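PDB 6ZRY: DMATS type aromatic prenyltransferase from Micromonospora olivasterospora, which probably transfers a dimethylallyl group to the indole ring of tryptophan, as a 6-dimethylallyl tryptophan synthase with the ABBA-barrel prenyltransferase fold. Local coordinates for residues G3-V6 and S7-L10; G53-D56 and D57-V61; A94-G97 and F98-Q102; G127-A130 and M131-S134; V224-A227 and A228-V231. One frame throughout, in Å; residues are numbered along the deposited sequence. Where two conformers were deposited one is given.

Contact 1 of 5, residues G3-V6 and S7-L10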
loop_
_atom_site.group_PDB
_atom_site.type_symbol
_atom_site.label_atom_id
_atom_site.label_comp_id
_atom_site.label_asym_id
_atom_site.label_seq_id
_atom_site.Cartn_x
_atom_site.Cartn_y
_atom_site.Cartn_z
ATOM N N GLY A 3 -6.027 -19.408 23.428
ATOM C CA GLY A 3 -6.366 -18.041 23.021
ATOM C C GLY A 3 -6.269 -17.912 21.521
ATOM O O GLY A 3 -5.570 -18.743 20.873
ATOM N N LEU A 4 -6.942 -16.927 20.965
ATOM C CA LEU A 4 -6.857 -16.626 19.525
ATOM C C LEU A 4 -5.439 -16.226 19.209
ATOM O O LEU A 4 -4.832 -15.538 20.039
ATOM C CB LEU A 4 -7.840 -15.525 19.184
ATOM C CG LEU A 4 -9.298 -15.953 19.261
ATOM C CD1 LEU A 4 -10.222 -14.770 19.069
ATOM C CD2 LEU A 4 -9.576 -16.995 18.225
ATOM N N SER A 5 -4.920 -16.686 18.075
ATOM C CA SER A 5 -3.653 -16.194 17.488
ATOM C C SER A 5 -3.914 -15.089 16.453
ATOM O O SER A 5 -5.044 -14.922 15.956
ATOM C CB SER A 5 -2.887 -17.318 16.866
ATOM O OG SER A 5 -3.587 -17.820 15.726
ATOM N N VAL A 6 -2.855 -14.409 16.057
ATOM C CA VAL A 6 -2.912 -13.452 14.940
ATOM C C VAL A 6 -3.381 -14.178 13.679
ATOM O O VAL A 6 -4.218 -13.624 12.991
ATOM C CB VAL A 6 -1.566 -12.770 14.743
ATOM C CG1 VAL A 6 -1.603 -11.816 13.562
ATOM C CG2 VAL A 6 -1.120 -12.085 16.028
ATOM N N SER A 7 -2.854 -15.361 13.381
ATOM C CA SER A 7 -3.279 -16.165 12.209
ATOM C C SER A 7 -4.791 -16.454 12.280
ATOM O O SER A 7 -5.495 -16.358 11.225
ATOM C CB SER A 7 -2.494 -17.446 12.100
ATOM O OG SER A 7 -3.084 -18.306 11.108
ATOM N N ASP A 8 -5.279 -16.864 13.441
ATOM C CA ASP A 8 -6.714 -17.186 13.639
ATOM C C ASP A 8 -7.557 -15.996 13.153
ATOM O O ASP A 8 -8.467 -16.213 12.310
ATOM C CB ASP A 8 -7.036 -17.500 15.099
ATOM C CG ASP A 8 -6.438 -18.781 15.650
ATOM O OD1 ASP A 8 -6.056 -19.645 14.864
ATOM O OD2 ASP A 8 -6.302 -18.857 16.870
ATOM N N HIS A 9 -7.218 -14.786 13.618
ATOM C CA HIS A 9 -7.922 -13.531 13.278
ATOM C C HIS A 9 -7.787 -13.272 11.769
ATOM O O HIS A 9 -8.829 -13.130 11.085
ATOM C CB HIS A 9 -7.388 -12.399 14.140
ATOM C CG HIS A 9 -8.267 -11.187 14.136
ATOM N ND1 HIS A 9 -9.507 -11.176 14.731
ATOM C CD2 HIS A 9 -8.102 -9.963 13.595
ATOM C CE1 HIS A 9 -10.067 -9.965 14.551
ATOM N NE2 HIS A 9 -9.228 -9.226 13.874
ATOM N N LEU A 10 -6.549 -13.184 11.249
ATOM C CA LEU A 10 -6.296 -12.684 9.867
ATOM C C LEU A 10 -6.721 -13.724 8.845
ATOM O O LEU A 10 -7.217 -13.343 7.794
ATOM C CB LEU A 10 -4.821 -12.370 9.676
ATOM C CG LEU A 10 -4.202 -11.362 10.639
ATOM C CD1 LEU A 10 -2.859 -10.915 10.123
ATOM C CD2 LEU A 10 -5.072 -10.186 10.874
#
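Ser7, in the first turn of helix 6-21, sets its CB 3.8 Å from Ser5 OG, and its own hydroxyl makes a weak hydrogen bond to a di(hydroxyethyl)ether molecule, probably from the crystallisation liquor. Two bonds join Asp8 to Ser5. Its backbone N donates to Ser5 OG over 3.0 Å, and Asp8 OD2 in return accepts from Ser5 N over 2.8 Å in a nearly straight bond (173° at the hydrogen). That N-H arrives from above the carboxylate plane, well tilted out of it. Two torsions make the exchange possible: Ser5 OG stands between its backbone N and carbonyl carbon (chi1 67°), facing the N-H of Asp8, while Asp8 CG lies beside its own backbone N (chi1 -68°) and swings the carboxylate back over Ser5. Leu4 passes this carboxylate obliquely, with CD2 4.0 Å from Asp8 OD2. His9 N donates to Ser5 O over 3.2 Å, whereas its imidazole leads away and bonds through NE2 to Ala347 O. Leu10 N closes the next turn on Val6 O (2.9 Å), and Leu10 CD1 lies alongside Val6 CG1 at 3.8 Å, both side chains pointing the same way; Leu10 continues onto Leu32 and Leu36 of helix 26-36. The negative charge of Asp8 at the start of the helix would probably suit the helix dipole. The reciprocal bonds of Ser5, the N-cap, and Asp8 form a capping box.

Contact 2 of 5, residues G53-D56 and D57-V61. With TRP (tryptophan), chain C.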
loop_
_atom_site.group_PDB
_atom_site.type_symbol
_atom_site.label_atom_id
_atom_site.label_comp_id
_atom_site.label_asym_id
_atom_site.label_seq_id
_atom_site.Cartn_x
_atom_site.Cartn_y
_atom_site.Cartn_z
ATOM N N GLY A 53 5.091 -0.683 10.972
ATOM C CA GLY A 53 4.441 0.484 10.377
ATOM C C GLY A 53 3.329 0.130 9.400
ATOM O O GLY A 53 2.690 1.078 8.912
ATOM N N VAL A 54 3.068 -1.163 9.134
ATOM C CA VAL A 54 2.062 -1.602 8.118
ATOM C C VAL A 54 0.670 -1.038 8.505
ATOM O O VAL A 54 -0.080 -0.645 7.603
ATOM C CB VAL A 54 2.021 -3.130 7.953
ATOM C CG1 VAL A 54 0.862 -3.593 7.056
ATOM C CG2 VAL A 54 3.325 -3.661 7.386
ATOM N N SER A 55 0.352 -0.986 9.793
ATOM C CA SER A 55 -0.967 -0.538 10.300
ATOM C C SER A 55 -0.785 0.185 11.637
ATOM O O SER A 55 0.254 0.007 12.271
ATOM C CB SER A 55 -1.941 -1.677 10.427
ATOM O OG SER A 55 -1.550 -2.564 11.507
ATOM N N ASP A 56 -1.775 1.001 12.005
ATOM C CA ASP A 56 -1.746 1.873 13.207
ATOM C C ASP A 56 -1.621 1.012 14.471
ATOM O O ASP A 56 -0.940 1.468 15.407
ATOM C CB ASP A 56 -2.988 2.763 13.307
ATOM C CG ASP A 56 -3.022 3.929 12.318
ATOM O OD1 ASP A 56 -2.059 4.106 11.531
ATOM O OD2 ASP A 56 -4.027 4.643 12.313
ATOM N N ASP A 57 -2.265 -0.161 14.523
ATOM C CA ASP A 57 -2.249 -1.019 15.729
ATOM C C ASP A 57 -1.076 -2.008 15.670
ATOM O O ASP A 57 -0.963 -2.809 16.588
ATOM C CB ASP A 57 -3.600 -1.695 15.980
ATOM C CG ASP A 57 -3.949 -2.877 15.091
ATOM O OD1 ASP A 57 -3.289 -3.074 14.062
ATOM O OD2 ASP A 57 -4.875 -3.614 15.464
ATOM N N HIS A 58 -0.212 -1.888 14.638
ATOM C CA HIS A 58 1.045 -2.654 14.451
ATOM C C HIS A 58 0.771 -4.101 14.018
ATOM O O HIS A 58 1.725 -4.913 14.023
ATOM C CB HIS A 58 1.916 -2.565 15.702
ATOM C CG HIS A 58 2.258 -1.159 16.047
ATOM N ND1 HIS A 58 2.819 -0.305 15.129
ATOM C CD2 HIS A 58 2.105 -0.444 17.183
ATOM C CE1 HIS A 58 3.007 0.878 15.697
ATOM N NE2 HIS A 58 2.601 0.812 16.942
ATOM N N THR A 59 -0.448 -4.424 13.610
ATOM C CA THR A 59 -0.706 -5.655 12.850
ATOM C C THR A 59 0.197 -5.589 11.619
ATOM O O THR A 59 0.174 -4.588 10.923
ATOM C CB THR A 59 -2.172 -5.816 12.463
ATOM O OG1 THR A 59 -3.026 -5.700 13.608
ATOM C CG2 THR A 59 -2.401 -7.155 11.813
ATOM N N PRO A 60 1.045 -6.600 11.319
ATOM C CA PRO A 60 1.951 -6.493 10.171
ATOM C C PRO A 60 1.341 -6.816 8.800
ATOM O O PRO A 60 2.056 -7.121 7.908
ATOM C CB PRO A 60 3.055 -7.509 10.540
ATOM C CG PRO A 60 2.299 -8.589 11.302
ATOM C CD PRO A 60 1.245 -7.844 12.094
ATOM N N VAL A 61 0.015 -6.667 8.672
ATOM C CA VAL A 61 -0.766 -6.961 7.442
ATOM C C VAL A 61 -1.897 -5.918 7.335
ATOM O O VAL A 61 -2.466 -5.534 8.402
ATOM C CB VAL A 61 -1.299 -8.415 7.447
ATOM C CG1 VAL A 61 -2.589 -8.565 6.643
ATOM C CG2 VAL A 61 -0.240 -9.409 6.956
HETATM N N TRP C . 0.116 2.377 7.755
HETATM C CA TRP C . 1.121 3.179 6.975
HETATM C C TRP C . 0.558 4.574 6.697
HETATM O O TRP C . 1.316 5.466 6.275
HETATM C CB TRP C . 1.527 2.458 5.675
HETATM C CG TRP C . 0.415 2.247 4.697
HETATM C CD1 TRP C . -0.502 1.230 4.692
HETATM C CD2 TRP C . 0.104 3.070 3.556
HETATM N NE1 TRP C . -1.362 1.373 3.633
HETATM C CE2 TRP C . -1.010 2.482 2.912
HETATM C CE3 TRP C . 0.664 4.233 3.007
HETATM C CZ2 TRP C . -1.585 3.033 1.764
HETATM C CZ3 TRP C . 0.096 4.773 1.873
HETATM C CH2 TRP C . -1.007 4.176 1.258
HETATM O OXT TRP C . -0.651 4.826 6.898
#
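Val54 lays its two methyls over the backbone of the returning chain, CG1 3.6 Å from Val61 N and CG2 3.7 Å from Pro60 O. Next to it, Ser55 OG donates to Thr59 O over 2.7 Å, in the carbonyl plane and on a lone pair; with chi1 at 70° the hydroxyl points across the turn to that carbonyl. Ser55 to His58 is a type I beta turn, closed by His58 N to Ser55 O at 3.1 Å, with the N-H well above the carbonyl plane. An Asx turn overlaps it: Asp57 OD1 accepts from Thr59 N and from Thr59 OG1 (2.7 Å), both reaching it from the same face of the carboxylate, while Asp57 OD2 is bound by the backbone N of Tyr350 and Arg351. Asp56 O sits 3.9 Å above the centre of the His58 ring, whose ND1 bonds to Ser52 O. The turns lead into strand 61-68 of the barrel; just ahead of them the amino N of the bound tryptophan donates to Gly53 O at 3.1 Å and weakly to Val54 O. Asp56 OD2 forms salt bridges with Arg256 and with Arg281, which also hydrogen-bonds to the ligand.

Contact 3 of 5, residues A94-G97 and F98-Q102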
loop_
_atom_site.group_PDB
_atom_site.type_symbol
_atom_site.label_atom_id
_atom_site.label_comp_id
_atom_site.label_asym_id
_atom_site.label_seq_id
_atom_site.Cartn_x
_atom_site.Cartn_y
_atom_site.Cartn_z
ATOM N N ALA A 94 13.792 -11.981 6.834
ATOM C CA ALA A 94 12.608 -12.871 6.894
ATOM C C ALA A 94 11.669 -12.561 5.706
ATOM O O ALA A 94 11.146 -13.508 5.071
ATOM C CB ALA A 94 11.912 -12.735 8.244
ATOM N N THR A 95 11.441 -11.280 5.401
ATOM C CA THR A 95 10.515 -10.905 4.325
ATOM C C THR A 95 11.117 -11.340 2.988
ATOM O O THR A 95 10.401 -11.944 2.170
ATOM C CB THR A 95 10.151 -9.419 4.424
ATOM O OG1 THR A 95 9.562 -9.178 5.704
ATOM C CG2 THR A 95 9.215 -9.004 3.330
ATOM N N ARG A 96 12.395 -11.049 2.759
ATOM C CA ARG A 96 13.053 -11.425 1.494
ATOM C C ARG A 96 13.088 -12.957 1.391
ATOM O O ARG A 96 12.794 -13.469 0.302
ATOM C CB ARG A 96 14.445 -10.809 1.387
ATOM C CG ARG A 96 15.002 -10.875 -0.022
ATOM C CD ARG A 96 16.491 -10.621 -0.077
ATOM N NE ARG A 96 17.058 -11.415 -1.146
ATOM C CZ ARG A 96 18.352 -11.565 -1.368
ATOM N NH1 ARG A 96 18.758 -12.307 -2.379
ATOM N NH2 ARG A 96 19.236 -10.973 -0.581
ATOM N N GLY A 97 13.381 -13.651 2.503
ATOM C CA GLY A 97 13.337 -15.117 2.580
ATOM C C GLY A 97 12.009 -15.664 2.081
ATOM O O GLY A 97 12.007 -16.542 1.230
ATOM N N PHE A 98 10.900 -15.100 2.545
ATOM C CA PHE A 98 9.548 -15.496 2.100
ATOM C C PHE A 98 9.389 -15.269 0.595
ATOM O O PHE A 98 8.924 -16.157 -0.107
ATOM C CB PHE A 98 8.482 -14.731 2.886
ATOM C CG PHE A 98 7.115 -14.847 2.308
ATOM C CD1 PHE A 98 6.433 -16.046 2.347
ATOM C CD2 PHE A 98 6.504 -13.752 1.703
ATOM C CE1 PHE A 98 5.182 -16.159 1.786
ATOM C CE2 PHE A 98 5.234 -13.871 1.174
ATOM C CZ PHE A 98 4.578 -15.065 1.213
ATOM N N LEU A 99 9.690 -14.055 0.131
ATOM C CA LEU A 99 9.528 -13.691 -1.282
ATOM C C LEU A 99 10.419 -14.580 -2.162
ATOM O O LEU A 99 9.930 -15.036 -3.203
ATOM C CB LEU A 99 9.850 -12.197 -1.463
ATOM C CG LEU A 99 8.763 -11.254 -0.956
ATOM C CD1 LEU A 99 9.272 -9.834 -0.875
ATOM C CD2 LEU A 99 7.546 -11.334 -1.836
ATOM N N ASP A 100 11.679 -14.788 -1.767
ATOM C CA ASP A 100 12.654 -15.565 -2.595
ATOM C C ASP A 100 12.153 -17.006 -2.724
ATOM O O ASP A 100 12.205 -17.543 -3.827
ATOM C CB ASP A 100 14.074 -15.484 -2.025
ATOM C CG ASP A 100 14.754 -14.140 -2.246
ATOM O OD1 ASP A 100 14.234 -13.348 -3.007
ATOM O OD2 ASP A 100 15.791 -13.918 -1.639
ATOM N N ALA A 101 11.633 -17.577 -1.647
ATOM C CA ALA A 101 11.044 -18.943 -1.652
ATOM C C ALA A 101 9.858 -18.979 -2.626
ATOM O O ALA A 101 9.739 -19.949 -3.404
ATOM C CB ALA A 101 10.630 -19.347 -0.253
ATOM N N GLN A 102 9.018 -17.941 -2.610
ATOM C CA GLN A 102 7.820 -17.883 -3.476
ATOM C C GLN A 102 8.240 -17.647 -4.938
ATOM O O GLN A 102 7.630 -18.257 -5.825
ATOM C CB GLN A 102 6.852 -16.836 -2.939
ATOM C CG GLN A 102 6.266 -17.221 -1.612
ATOM C CD GLN A 102 5.634 -18.591 -1.603
ATOM O OE1 GLN A 102 4.985 -19.008 -2.547
ATOM N NE2 GLN A 102 5.834 -19.307 -0.520
#
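The Arg96 guanidinium and the Asp100 carboxylate meet with their planes 82° apart, nearly perpendicular: Asp100 OD1 lies at the guanidinium edge and in its plane, while OD2 approaches obliquely. The other flat group, the Phe98 ring, has Thr95 O at its edge and Gln102 CG over one face, 3.7 Å above the plane and offset toward the rim. Arg96 and Asp100 form an i to i+4 salt bridge on helix 88-106, one of the outer helices packed around the barrel in the ABBA fold. Arg96 NE to Asp100 OD2 is 2.8 Å, but the hydrogen bond is bent (127°) and weak. Arg96 was deposited in two conformers, so the bridge holds for the one described. Its CG lies anti to the backbone N, and a bend at chi3 (147°) brings NE down onto the carboxylate, with Arg96 CG itself 3.5 Å from Asp100 OD2. With an alanine at Asp100, NE of Arg96 would probably lose its anionic mate close to the guanidinium of Arg117, and the arginine would be likely to turn more freely. Beneath the bridge Asp100 N donates to Arg96 O over 2.7 Å. Leu99 touches Met131 and Cys133 of strand 131-138 on the barrel side, while Phe98 reaches Leu35 of the neighbouring helix 26-36. Leu99 N bonds to Thr95 O at 3.0 Å, and Leu99 CG rests 3.6 Å from the same oxygen.

Contact 4 of 5, residues G127-A130 and M131-S134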
loop_
_atom_site.group_PDB
_atom_site.type_symbol
_atom_site.label_atom_id
_atom_site.label_comp_id
_atom_site.label_asym_id
_atom_site.label_seq_id
_atom_site.Cartn_x
_atom_site.Cartn_y
_atom_site.Cartn_z
ATOM N N GLY A 127 14.737 3.835 9.344
ATOM C CA GLY A 127 13.265 3.905 9.276
ATOM C C GLY A 127 12.649 2.609 9.747
ATOM O O GLY A 127 13.403 1.737 10.265
ATOM N N ASP A 128 11.340 2.436 9.610
ATOM C CA ASP A 128 10.701 1.278 10.292
ATOM C C ASP A 128 10.566 0.088 9.343
ATOM O O ASP A 128 9.959 -0.900 9.769
ATOM C CB ASP A 128 9.405 1.654 11.016
ATOM C CG ASP A 128 8.307 2.169 10.135
ATOM O OD1 ASP A 128 8.576 2.392 8.931
ATOM O OD2 ASP A 128 7.166 2.328 10.660
ATOM N N PHE A 129 11.153 0.139 8.150
ATOM C CA PHE A 129 11.221 -1.032 7.232
ATOM C C PHE A 129 12.287 -0.818 6.152
ATOM O O PHE A 129 12.727 0.306 5.949
ATOM C CB PHE A 129 9.845 -1.280 6.609
ATOM C CG PHE A 129 9.513 -0.391 5.435
ATOM C CD1 PHE A 129 9.255 0.961 5.621
ATOM C CD2 PHE A 129 9.435 -0.912 4.154
ATOM C CE1 PHE A 129 8.954 1.776 4.548
ATOM C CE2 PHE A 129 9.134 -0.091 3.071
ATOM C CZ PHE A 129 8.876 1.243 3.272
ATOM N N ALA A 130 12.703 -1.911 5.528
ATOM C CA ALA A 130 13.553 -1.961 4.335
ATOM C C ALA A 130 12.750 -2.563 3.179
ATOM O O ALA A 130 12.845 -2.026 2.057
ATOM C CB ALA A 130 14.812 -2.758 4.634
ATOM N N MET A 131 11.920 -3.587 3.441
ATOM C CA MET A 131 11.174 -4.302 2.367
ATOM C C MET A 131 9.826 -4.800 2.903
ATOM O O MET A 131 9.814 -5.547 3.907
ATOM C CB MET A 131 11.981 -5.498 1.858
ATOM C CG MET A 131 11.264 -6.338 0.799
ATOM S SD MET A 131 12.210 -7.820 0.356
ATOM C CE MET A 131 13.540 -7.084 -0.591
ATOM N N TRP A 132 8.745 -4.419 2.244
ATOM C CA TRP A 132 7.411 -4.989 2.462
ATOM C C TRP A 132 7.015 -5.779 1.220
ATOM O O TRP A 132 7.649 -5.638 0.181
ATOM C CB TRP A 132 6.378 -3.908 2.791
ATOM C CG TRP A 132 6.486 -3.313 4.165
ATOM C CD1 TRP A 132 7.314 -3.683 5.181
ATOM C CD2 TRP A 132 5.764 -2.177 4.640
ATOM N NE1 TRP A 132 7.110 -2.881 6.274
ATOM C CE2 TRP A 132 6.194 -1.929 5.960
ATOM C CE3 TRP A 132 4.800 -1.339 4.077
ATOM C CZ2 TRP A 132 5.674 -0.896 6.734
ATOM C CZ3 TRP A 132 4.293 -0.307 4.834
ATOM C CH2 TRP A 132 4.733 -0.081 6.148
ATOM N N CYS A 133 5.977 -6.559 1.359
ATOM C CA CYS A 133 5.425 -7.505 0.385
ATOM C C CYS A 133 3.981 -7.072 0.102
ATOM O O CYS A 133 3.314 -6.719 1.090
ATOM C CB CYS A 133 5.424 -8.897 1.048
ATOM S SG CYS A 133 4.655 -10.139 0.050
ATOM N N SER A 134 3.530 -7.091 -1.155
ATOM C CA SER A 134 2.090 -7.039 -1.534
ATOM C C SER A 134 1.732 -8.340 -2.269
ATOM O O SER A 134 2.417 -8.678 -3.205
ATOM C CB SER A 134 1.766 -5.799 -2.354
ATOM O OG SER A 134 0.400 -5.732 -2.631
HETATM O O HOH W 1 7.409 -1.846 9.602
#
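Phe129 and Trp132 form a face-to-face aromatic stack where the loop enters strand 131-138 of the central barrel, beside the tryptophan pocket. The phenyl ring and the five-membered ring of the indole have centroids 4.2 Å apart and planes inclined by 30°. Phe129 CD2 sits over the indole face, offset toward its rim, and the two side chains cross at about a right angle. A chi1 of 81° at Phe129 swings the phenyl round to the Trp132 side.

The apolar contact is Phe129 CD2 to Trp132 CD1, 3.6 Å; Phe129 CB also comes close to the indole nitrogen, 3.2 Å from Trp132 NE1. Beyond the stack, Trp132 reaches Val54 and touches the bound tryptophan, so Phe129 backs a residue of the pocket. Met131, one step earlier on the strand, turns to helix 88-106, where it meets Leu92 and Leu99.

The polar part runs through one water. It donates to Asp128 O at 2.7 Å and, in the plane of the indole and at its edge, accepts a weak bond from Trp132 NE1 at 3.5 Å.

Contact 5 of 5, residues V224-A227 and A228-V231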
loop_
_atom_site.group_PDB
_atom_site.type_symbol
_atom_site.label_atom_id
_atom_site.label_comp_id
_atom_site.label_asym_id
_atom_site.label_seq_id
_atom_site.Cartn_x
_atom_site.Cartn_y
_atom_site.Cartn_z
ATOM N N VAL A 224 -0.691 19.050 -4.216
ATOM C CA VAL A 224 -0.663 17.620 -4.533
ATOM C C VAL A 224 -1.140 17.409 -5.984
ATOM O O VAL A 224 -0.572 16.557 -6.673
ATOM C CB VAL A 224 -1.489 16.824 -3.512
ATOM C CG1 VAL A 224 -1.599 15.380 -3.894
ATOM C CG2 VAL A 224 -0.912 16.971 -2.115
ATOM N N THR A 225 -2.143 18.139 -6.445
ATOM C CA THR A 225 -2.643 18.011 -7.852
ATOM C C THR A 225 -1.643 18.647 -8.805
ATOM O O THR A 225 -1.588 18.211 -9.941
ATOM C CB THR A 225 -4.068 18.552 -8.025
ATOM O OG1 THR A 225 -4.168 19.887 -7.542
ATOM C CG2 THR A 225 -5.079 17.677 -7.319
ATOM N N ARG A 226 -0.880 19.638 -8.371
ATOM C CA ARG A 226 0.206 20.204 -9.229
ATOM C C ARG A 226 1.294 19.118 -9.411
ATOM O O ARG A 226 1.755 18.928 -10.539
ATOM C CB ARG A 226 0.793 21.488 -8.639
ATOM C CG ARG A 226 1.963 22.029 -9.448
ATOM C CD ARG A 226 1.755 22.151 -10.948
ATOM N NE ARG A 226 3.000 22.565 -11.555
ATOM C CZ ARG A 226 4.027 21.773 -11.773
ATOM N NH1 ARG A 226 3.940 20.476 -11.499
ATOM N NH2 ARG A 226 5.165 22.272 -12.257
ATOM N N ALA A 227 1.637 18.394 -8.360
ATOM C CA ALA A 227 2.566 17.249 -8.455
ATOM C C ALA A 227 1.965 16.217 -9.418
ATOM O O ALA A 227 2.658 15.764 -10.340
ATOM C CB ALA A 227 2.846 16.689 -7.103
ATOM N N ALA A 228 0.675 15.939 -9.302
ATOM C CA ALA A 228 0.029 14.908 -10.144
ATOM C C ALA A 228 0.040 15.313 -11.620
ATOM O O ALA A 228 0.027 14.423 -12.479
ATOM C CB ALA A 228 -1.370 14.641 -9.659
ATOM N N SER A 229 0.032 16.610 -11.917
ATOM C CA SER A 229 -0.152 17.130 -13.289
ATOM C C SER A 229 1.034 16.780 -14.197
ATOM O O SER A 229 0.872 16.968 -15.411
ATOM C CB SER A 229 -0.460 18.613 -13.293
ATOM O OG SER A 229 0.610 19.357 -12.778
ATOM N N VAL A 230 2.166 16.263 -13.682
ATOM C CA VAL A 230 3.266 15.752 -14.572
ATOM C C VAL A 230 2.823 14.453 -15.251
ATOM O O VAL A 230 3.454 14.077 -16.256
ATOM C CB VAL A 230 4.640 15.557 -13.882
ATOM C CG1 VAL A 230 5.166 16.858 -13.288
ATOM C CG2 VAL A 230 4.635 14.443 -12.843
ATOM N N VAL A 231 1.799 13.775 -14.737
ATOM C CA VAL A 231 1.320 12.497 -15.319
ATOM C C VAL A 231 0.437 12.770 -16.528
ATOM O O VAL A 231 -0.543 13.576 -16.415
ATOM C CB VAL A 231 0.573 11.660 -14.279
ATOM C CG1 VAL A 231 0.131 10.312 -14.848
ATOM C CG2 VAL A 231 1.409 11.498 -12.998
#
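A chi1 of 64° turns the hydroxyl of Ser229 back along the helix, with Ser229 OG 2.6 Å from Arg226 O, while a bend at chi2 (49°) folds the Arg226 chain over the same hydroxyl. The pair marks the C-terminal end of helix 221-228, where the helix gives way to a type I beta turn from Ala228 to Val231. Arg226 O is gripped twice by one residue. Ser229 OG donates to it with a modest tilt from the carbonyl plane, whereas Ser229 N, 3.2 Å from Arg226 O, comes in 72° out of that plane; the same N-H also makes a weak bond to Thr225 O. The hydroxyl therefore supplies the more favourably directed bond at a carbonyl where the regular i to i+4 pattern is ending. Arg226 CD lies 3.5 Å from Ser229 OG, and NH1 of its guanidinium is hydrogen-bonded to His182 O. An alanine at Ser229 would probably leave Arg226 O with only the steeply placed N-H of this pair and take away the polar contact beneath the arginine chain.

Just before Ser229, Ala228 N still donates to Val224 O at 3.0 Å. Ala228 CB faces Ile239 of helix 236-247, while Ala227 packs against Tyr262 of strand 258-265 and so joins the helix end to the barrel wall. Val230 N makes a long, weak bond to Ala227 O at 3.4 Å, with Val230 CG2 3.5 Å from that oxygen. Val231 N then closes the turn on Ala228 O at 2.9 Å.

In the fold
Contacts 2 and 4, with centres 11 Å apart, form neighbouring parts of the tryptophan pocket: Gly53 C lies 3.5 Å from Trp132 CH2, so the loop that binds the ligand's amino group touches the indole of Trp132. Two outer helices pack against this region. Contact 1 reaches contact 2 through Leu10 CD2, 4.1 Å from Thr59 CG2, and contact 3 reaches contact 4 through Leu99 CD2, 3.7 Å from Cys133 SG. Contact 5 stands apart, its centre 42 Å from that of contact 1 and across the chain's centre. There the Val230 side chain is about 9 Å from that of Asp269, a residue seen to bind calcium in this protein, though none is bound to this chain.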